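Local coordinates for protein capsid (Human calicivirus NLV/Boxer/2001/US, PDB 4RDL) that forms the protruding (P) domain of the norovirus capsid and binds Lewis-type histo-blood group glycans, probably in attachment to host cells, at residues K270-P273 with E274-T278; F296-I299 with S300-S303; Q235-V238 with S239-N243. All coordinates share one frame; numbering follows the deposited sequence.

Contact 1 of 3, residues K270-P273 with E274-T278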
loop_
_atom_site.group_PDB
_atom_site.type_symbol
_atom_site.label_atom_id
_atom_site.label_comp_id
_atom_site.label_asym_id
_atom_site.label_seq_id
_atom_site.Cartn_x
_atom_site.Cartn_y
_atom_site.Cartn_z
ATOM N N LYS A 270 -8.278 -23.569 7.963
ATOM C CA LYS A 270 -9.692 -23.244 8.093
ATOM C C LYS A 270 -9.846 -21.759 8.382
ATOM O O LYS A 270 -9.247 -21.251 9.335
ATOM C CB LYS A 270 -10.338 -24.082 9.192
ATOM C CG LYS A 270 -10.523 -25.545 8.757
ATOM C CD LYS A 270 -10.746 -26.494 9.927
ATOM C CE LYS A 270 -12.091 -26.275 10.599
ATOM N NZ LYS A 270 -12.244 -27.186 11.766
ATOM N N MET A 271 -10.619 -21.060 7.542
ATOM C CA MET A 271 -10.924 -19.649 7.757
ATOM C C MET A 271 -12.277 -19.547 8.429
ATOM O O MET A 271 -13.251 -20.128 7.959
ATOM C CB MET A 271 -11.017 -18.885 6.433
ATOM C CG MET A 271 -9.725 -18.486 5.766
ATOM S SD MET A 271 -9.970 -16.925 4.874
ATOM C CE MET A 271 -9.782 -15.761 6.213
ATOM N N TYR A 272 -12.356 -18.789 9.511
ATOM C CA TYR A 272 -13.612 -18.645 10.227
ATOM C C TYR A 272 -14.282 -17.322 9.855
ATOM O O TYR A 272 -13.608 -16.391 9.406
ATOM C CB TYR A 272 -13.381 -18.798 11.736
ATOM C CG TYR A 272 -13.037 -20.228 12.106
ATOM C CD1 TYR A 272 -14.032 -21.133 12.441
ATOM C CD2 TYR A 272 -11.722 -20.682 12.076
ATOM C CE1 TYR A 272 -13.727 -22.445 12.765
ATOM C CE2 TYR A 272 -11.408 -21.990 12.392
ATOM C CZ TYR A 272 -12.415 -22.869 12.732
ATOM O OH TYR A 272 -12.106 -24.178 13.050
ATOM N N PRO A 273 -15.612 -17.245 10.014
ATOM C CA PRO A 273 -16.389 -16.083 9.561
ATOM C C PRO A 273 -15.893 -14.754 10.124
ATOM O O PRO A 273 -16.052 -13.718 9.465
ATOM C CB PRO A 273 -17.800 -16.385 10.071
ATOM C CG PRO A 273 -17.859 -17.892 10.114
ATOM C CD PRO A 273 -16.475 -18.306 10.571
ATOM N N GLU A 274 -15.297 -14.786 11.312
ATOM C CA GLU A 274 -14.761 -13.586 11.953
ATOM C C GLU A 274 -13.561 -12.983 11.213
ATOM O O GLU A 274 -13.141 -11.874 11.518
ATOM C CB GLU A 274 -14.388 -13.884 13.412
ATOM C CG GLU A 274 -15.579 -14.200 14.307
ATOM C CD GLU A 274 -16.043 -15.652 14.240
ATOM O OE1 GLU A 274 -15.430 -16.475 13.527
ATOM O OE2 GLU A 274 -17.038 -15.965 14.922
ATOM N N GLY A 275 -13.002 -13.721 10.257
ATOM C CA GLY A 275 -11.933 -13.185 9.427
ATOM C C GLY A 275 -10.536 -13.496 9.933
ATOM O O GLY A 275 -9.710 -12.600 10.090
ATOM N N TYR A 276 -10.270 -14.763 10.205
ATOM C CA TYR A 276 -8.927 -15.219 10.552
ATOM C C TYR A 276 -8.832 -16.678 10.144
ATOM O O TYR A 276 -9.846 -17.311 9.816
ATOM C CB TYR A 276 -8.656 -15.066 12.057
ATOM C CG TYR A 276 -9.482 -15.996 12.923
ATOM C CD1 TYR A 276 -8.945 -17.181 13.410
ATOM C CD2 TYR A 276 -10.798 -15.690 13.253
ATOM C CE1 TYR A 276 -9.695 -18.041 14.190
ATOM C CE2 TYR A 276 -11.556 -16.545 14.039
ATOM C CZ TYR A 276 -10.995 -17.716 14.504
ATOM O OH TYR A 276 -11.741 -18.576 15.284
ATOM N N MET A 277 -7.629 -17.231 10.137
ATOM C CA MET A 277 -7.514 -18.645 9.812
ATOM C C MET A 277 -6.697 -19.433 10.820
ATOM O O MET A 277 -5.930 -18.870 11.603
ATOM C CB MET A 277 -7.053 -18.891 8.367
ATOM C CG MET A 277 -5.599 -18.657 8.100
ATOM S SD MET A 277 -5.114 -18.988 6.371
ATOM C CE MET A 277 -5.831 -17.603 5.482
ATOM N N THR A 278 -6.909 -20.741 10.823
ATOM C CA THR A 278 -6.196 -21.628 11.720
ATOM C C THR A 278 -5.541 -22.754 10.945
ATOM O O THR A 278 -5.851 -22.986 9.768
ATOM C CB THR A 278 -7.130 -22.266 12.745
ATOM O OG1 THR A 278 -8.051 -23.120 12.058
ATOM C CG2 THR A 278 -7.890 -21.196 13.529
#
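Lys270 and Thr278 face each other across a tight hairpin, on the side away from its turn, and are joined by two backbone hydrogen bonds: Lys270 N to Thr278 O at 3.1 Å, and Thr278 N to Lys270 O at 2.8 Å. Towards the turn, Tyr272 does double duty. Its N donates to Tyr276 O at 2.9 Å, while its own O takes Gly275 N, also at 2.9 Å, with this donor standing above the carbonyl plane.

The aromatic contact lies on the face carrying Tyr272, Tyr276 and Thr278. The two tyrosine rings are nearly parallel (planes at 19°) but slid so far apart, with centroids 5.5 Å from each other, that they barely overlap. Tyr276 CG sits between its backbone N and carbonyl carbon (chi1 68°), which turns the ring back toward Tyr272 and brings Tyr276 CE2 within 3.7 Å of Tyr272 CB. At the edge of the Tyr272 ring, in its plane, Thr278 OG1 lies 3.6 Å from Tyr272 CE2. Glu212 gathers the polar ends here: it bonds Tyr272 OH and Thr278 OG1 and forms a salt bridge with Lys270 NZ.

The apolar contact is on the other face, where Met271 CG rests 3.8 Å from Met277 CB. Both methionines there pack against helix 235-244 and strand 252-258.

Pro273 and Glu274 occupy the corners of a type I turn, and Gly275 follows with a positive phi (94°). This is the 3:5 beta hairpin, a type I turn completed by a G1 bulge, here joining strands 265-272 and 276-279.

Contact 2 of 3, residues F296-I299 with S300-S303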
loop_
_atom_site.group_PDB
_atom_site.type_symbol
_atom_site.label_atom_id
_atom_site.label_comp_id
_atom_site.label_asym_id
_atom_site.label_seq_id
_atom_site.Cartn_x
_atom_site.Cartn_y
_atom_site.Cartn_z
ATOM N N PHE A 296 -3.356 -19.507 -1.726
ATOM C CA PHE A 296 -4.516 -20.042 -1.017
ATOM C C PHE A 296 -5.662 -20.227 -1.997
ATOM O O PHE A 296 -5.947 -19.345 -2.810
ATOM C CB PHE A 296 -4.949 -19.147 0.150
ATOM C CG PHE A 296 -3.930 -19.045 1.246
ATOM C CD1 PHE A 296 -3.931 -19.961 2.289
ATOM C CD2 PHE A 296 -2.972 -18.037 1.237
ATOM C CE1 PHE A 296 -2.994 -19.886 3.302
ATOM C CE2 PHE A 296 -2.026 -17.957 2.246
ATOM C CZ PHE A 296 -2.038 -18.886 3.281
ATOM N N VAL A 297 -6.311 -21.388 -1.914
ATOM C CA VAL A 297 -7.465 -21.689 -2.743
ATOM C C VAL A 297 -8.626 -22.164 -1.873
ATOM O O VAL A 297 -8.487 -23.095 -1.075
ATOM C CB VAL A 297 -7.142 -22.785 -3.783
ATOM C CG1 VAL A 297 -8.361 -23.081 -4.648
ATOM C CG2 VAL A 297 -5.961 -22.376 -4.648
ATOM N N PHE A 298 -9.775 -21.516 -2.021
ATOM C CA PHE A 298 -10.993 -21.960 -1.363
ATOM C C PHE A 298 -11.494 -23.284 -1.951
ATOM O O PHE A 298 -11.745 -23.392 -3.155
ATOM C CB PHE A 298 -12.068 -20.880 -1.474
ATOM C CG PHE A 298 -13.413 -21.304 -0.957
ATOM C CD1 PHE A 298 -13.588 -21.621 0.381
ATOM C CD2 PHE A 298 -14.508 -21.372 -1.808
ATOM C CE1 PHE A 298 -14.832 -22.002 0.866
ATOM C CE2 PHE A 298 -15.756 -21.754 -1.335
ATOM C CZ PHE A 298 -15.917 -22.071 0.004
ATOM N N ILE A 299 -11.620 -24.286 -1.086
ATOM C CA ILE A 299 -12.101 -25.612 -1.476
ATOM C C ILE A 299 -13.611 -25.716 -1.279
ATOM O O ILE A 299 -14.351 -25.997 -2.223
ATOM C CB ILE A 299 -11.399 -26.723 -0.658
ATOM C CG1 ILE A 299 -9.879 -26.616 -0.808
ATOM C CG2 ILE A 299 -11.923 -28.106 -1.054
ATOM C CD1 ILE A 299 -9.396 -26.659 -2.246
ATOM N N SER A 300 -14.063 -25.493 -0.050
ATOM C CA SER A 300 -15.487 -25.550 0.257
ATOM C C SER A 300 -15.753 -25.063 1.666
ATOM O O SER A 300 -14.834 -24.950 2.477
ATOM C CB SER A 300 -16.008 -26.983 0.136
ATOM O OG SER A 300 -15.593 -27.740 1.254
ATOM N N TRP A 301 -17.016 -24.782 1.953
ATOM C CA TRP A 301 -17.452 -24.591 3.324
ATOM C C TRP A 301 -17.450 -25.960 4.004
ATOM O O TRP A 301 -17.822 -26.965 3.385
ATOM C CB TRP A 301 -18.853 -23.970 3.348
ATOM C CG TRP A 301 -18.868 -22.575 2.776
ATOM C CD1 TRP A 301 -19.317 -22.190 1.544
ATOM C CD2 TRP A 301 -18.391 -21.390 3.419
ATOM N NE1 TRP A 301 -19.150 -20.834 1.383
ATOM C CE2 TRP A 301 -18.591 -20.318 2.522
ATOM C CE3 TRP A 301 -17.816 -21.131 4.668
ATOM C CZ2 TRP A 301 -18.231 -19.006 2.839
ATOM C CZ3 TRP A 301 -17.465 -19.833 4.980
ATOM C CH2 TRP A 301 -17.672 -18.785 4.070
ATOM N N VAL A 302 -16.988 -26.003 5.251
ATOM C CA VAL A 302 -16.922 -27.246 6.007
ATOM C C VAL A 302 -17.439 -26.998 7.412
ATOM O O VAL A 302 -17.531 -25.850 7.852
ATOM C CB VAL A 302 -15.488 -27.827 6.067
ATOM C CG1 VAL A 302 -14.994 -28.194 4.674
ATOM C CG2 VAL A 302 -14.524 -26.853 6.759
ATOM N N SER A 303 -17.782 -28.065 8.126
ATOM C CA SER A 303 -18.262 -27.887 9.485
ATOM C C SER A 303 -17.096 -27.581 10.419
ATOM O O SER A 303 -15.923 -27.806 10.076
ATOM C CB SER A 303 -19.064 -29.101 9.953
ATOM O OG SER A 303 -18.312 -29.953 10.787
#
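Between Phe298 and Trp301 the strand bends sharply, its short segments 296-299 and 300-302 running at 66° to each other, because Ile299 has a helix-like psi while Ser300 is fully extended. Both of these residues bond through their backbones to Leu254 of strand 252-258, which makes the pair a classic beta bulge. The extra residue upsets the usual alternation of side chains, and Phe298 and Trp301, three apart in sequence, come out on the same side of the strand.

Phe298 CG lies anti to its own N (chi1 174°), which sends the ring forward along the chain to lie over the backbone of Ser300. Ser300 N sits over one face, 3.7 Å from the ring plane and off towards the rim. Further along the ring, CE1 is 3.3 Å from Ser300 C, and Phe298 CZ comes within 3.5 Å of Ser300 CA. The same CZ then meets the indole: it stands over the five-membered ring, 3.7 Å from Trp301 NE1 and equally far from CD1. This is an edge-to-face (T-shaped) pair, with centroids 5.0 Å apart and planes at 65°, the edge belonging to Phe298 and the face to Trp301. Phe14 meets both rings, edge-to-face with Phe298, and Ala253 touches both side chains.

Chemically, then, the two halves of the bent strand are joined across the bulge by dispersion and by the weak attraction between C-H edge and electron-rich indole face, while the polar bonding of the backbone is directed to strand 252-258.

Contact 3 of 3, residues Q235-V238 with S239-N243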
loop_
_atom_site.group_PDB
_atom_site.type_symbol
_atom_site.label_atom_id
_atom_site.label_comp_id
_atom_site.label_asym_id
_atom_site.label_seq_id
_atom_site.Cartn_x
_atom_site.Cartn_y
_atom_site.Cartn_z
ATOM N N GLN A 235 -3.595 -7.929 3.544
ATOM C CA GLN A 235 -4.462 -6.815 3.189
ATOM C C GLN A 235 -5.315 -7.129 1.955
ATOM O O GLN A 235 -6.482 -6.746 1.872
ATOM C CB GLN A 235 -3.651 -5.547 2.942
ATOM C CG GLN A 235 -4.533 -4.339 2.645
ATOM C CD GLN A 235 -5.472 -4.019 3.794
ATOM O OE1 GLN A 235 -5.167 -4.302 4.952
ATOM N NE2 GLN A 235 -6.618 -3.410 3.481
ATOM N N GLU A 236 -4.737 -7.830 0.988
ATOM C CA GLU A 236 -5.476 -8.087 -0.237
ATOM C C GLU A 236 -6.619 -9.089 -0.011
ATOM O O GLU A 236 -7.562 -9.123 -0.790
ATOM C CB GLU A 236 -4.550 -8.496 -1.382
ATOM C CG GLU A 236 -3.713 -7.338 -1.946
ATOM C CD GLU A 236 -2.493 -6.990 -1.094
ATOM O OE1 GLU A 236 -1.818 -5.980 -1.414
ATOM O OE2 GLU A 236 -2.197 -7.713 -0.112
ATOM N N PHE A 237 -6.555 -9.882 1.061
ATOM C CA PHE A 237 -7.732 -10.675 1.440
ATOM C C PHE A 237 -8.854 -9.735 1.873
ATOM O O PHE A 237 -10.023 -9.961 1.549
ATOM C CB PHE A 237 -7.436 -11.628 2.606
ATOM C CG PHE A 237 -6.898 -12.974 2.194
ATOM C CD1 PHE A 237 -5.807 -13.083 1.344
ATOM C CD2 PHE A 237 -7.451 -14.134 2.716
ATOM C CE1 PHE A 237 -5.302 -14.329 0.997
ATOM C CE2 PHE A 237 -6.945 -15.386 2.374
ATOM C CZ PHE A 237 -5.877 -15.481 1.515
ATOM N N VAL A 238 -8.506 -8.700 2.633
ATOM C CA VAL A 238 -9.515 -7.757 3.114
ATOM C C VAL A 238 -10.252 -7.106 1.939
ATOM O O VAL A 238 -11.489 -7.117 1.880
ATOM C CB VAL A 238 -8.903 -6.659 4.024
ATOM C CG1 VAL A 238 -9.975 -5.651 4.435
ATOM C CG2 VAL A 238 -8.239 -7.282 5.246
ATOM N N SER A 239 -9.504 -6.528 1.001
ATOM C CA SER A 239 -10.148 -5.856 -0.127
ATOM C C SER A 239 -10.922 -6.856 -0.981
ATOM O O SER A 239 -11.966 -6.525 -1.539
ATOM C CB SER A 239 -9.144 -5.064 -0.968
ATOM O OG SER A 239 -8.042 -5.856 -1.352
ATOM N N HIS A 240 -10.422 -8.085 -1.060
ATOM C CA HIS A 240 -11.114 -9.128 -1.804
ATOM C C HIS A 240 -12.502 -9.378 -1.215
ATOM O O HIS A 240 -13.495 -9.406 -1.942
ATOM C CB HIS A 240 -10.296 -10.417 -1.812
ATOM C CG HIS A 240 -10.833 -11.466 -2.733
ATOM N ND1 HIS A 240 -10.672 -11.405 -4.102
ATOM C CD2 HIS A 240 -11.524 -12.606 -2.486
ATOM C CE1 HIS A 240 -11.237 -12.464 -4.655
ATOM N NE2 HIS A 240 -11.763 -13.207 -3.697
ATOM N N PHE A 241 -12.573 -9.562 0.102
ATOM C CA PHE A 241 -13.858 -9.848 0.740
ATOM C C PHE A 241 -14.800 -8.645 0.640
ATOM O O PHE A 241 -16.001 -8.808 0.456
ATOM C CB PHE A 241 -13.660 -10.279 2.198
ATOM C CG PHE A 241 -12.817 -11.519 2.359
ATOM C CD1 PHE A 241 -12.745 -12.471 1.349
ATOM C CD2 PHE A 241 -12.096 -11.733 3.525
ATOM C CE1 PHE A 241 -11.966 -13.607 1.496
ATOM C CE2 PHE A 241 -11.315 -12.866 3.679
ATOM C CZ PHE A 241 -11.255 -13.810 2.664
ATOM N N VAL A 242 -14.261 -7.435 0.756
ATOM C CA VAL A 242 -15.088 -6.242 0.616
ATOM C C VAL A 242 -15.668 -6.177 -0.795
ATOM O O VAL A 242 -16.855 -5.885 -0.993
ATOM C CB VAL A 242 -14.297 -4.956 0.928
ATOM C CG1 VAL A 242 -15.113 -3.719 0.536
ATOM C CG2 VAL A 242 -13.941 -4.912 2.402
ATOM N N ASN A 243 -14.824 -6.468 -1.777
ATOM C CA ASN A 243 -15.253 -6.487 -3.167
ATOM C C ASN A 243 -16.348 -7.520 -3.450
ATOM O O ASN A 243 -17.340 -7.230 -4.120
ATOM C CB ASN A 243 -14.055 -6.772 -4.068
ATOM C CG ASN A 243 -14.333 -6.452 -5.508
ATOM O OD1 ASN A 243 -14.254 -5.297 -5.913
ATOM N ND2 ASN A 243 -14.674 -7.467 -6.290
#
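Phe241 leans back over the previous turn and covers the carbonyl oxygen of Phe237. Its CB is 3.7 Å from Phe237 O and also passes near Val238 O. With CG anti to the carbonyl carbon (chi1 -60°), the ring starts directly above the oxygen: CG is 3.3 Å from Phe237 O and CD2 is 3.4 Å from it. The oxygen therefore lies against one ring face, offset towards the rim, while the same atom accepts Phe241 N at 3.0 Å. That bond belongs to the i to i+4 pattern of an alpha-helix, helix 235-244, continued by Val242 N to Val238 O and Ser239 N to Gln235 O. Phe241 CD1 is 3.7 Å from Phe237 O, CE1 and CE2 lie somewhat farther from it, and the tip, Phe241 CZ, reaches Phe237 CD2 at 3.8 Å. The two phenylalanines run side by side in the same direction, but their ring planes are turned 78° apart and meet obliquely. At the same tip Phe241 packs on Met271, and its ring also meets Phe14. Other sides of the helix look to the dimer partner: Asn243 OD1 accepts Asn18 N of the second subunit, and Glu236 accepts Ser25 N of its own chain with OE2, while OE1 is hydrogen-bonded to Ser66 OG of the second subunit.

Going from the N terminus, contact 3 comes first, joining successive turns of helix 235-244. Contact 1 follows, closing the short loop between strands 265-272 and 276-279, and contact 2 comes last, within strand 295-302. The three lie in series; none encloses or crosses another. Strand 252-258 links the last two, pairing with both 265-272 and 295-302 in one antiparallel sheet. The helix packs on that sheet through a shared apolar layer: Met271 SD lies 4.0 Å from Phe241 CZ, and Phe296 CD2 is 3.9 Å from Phe237 CZ; within the sheet Met277 SD is 3.8 Å from Phe296 CE1. The glycan-binding residues Asp114 and Trp174 belong to the other sheet.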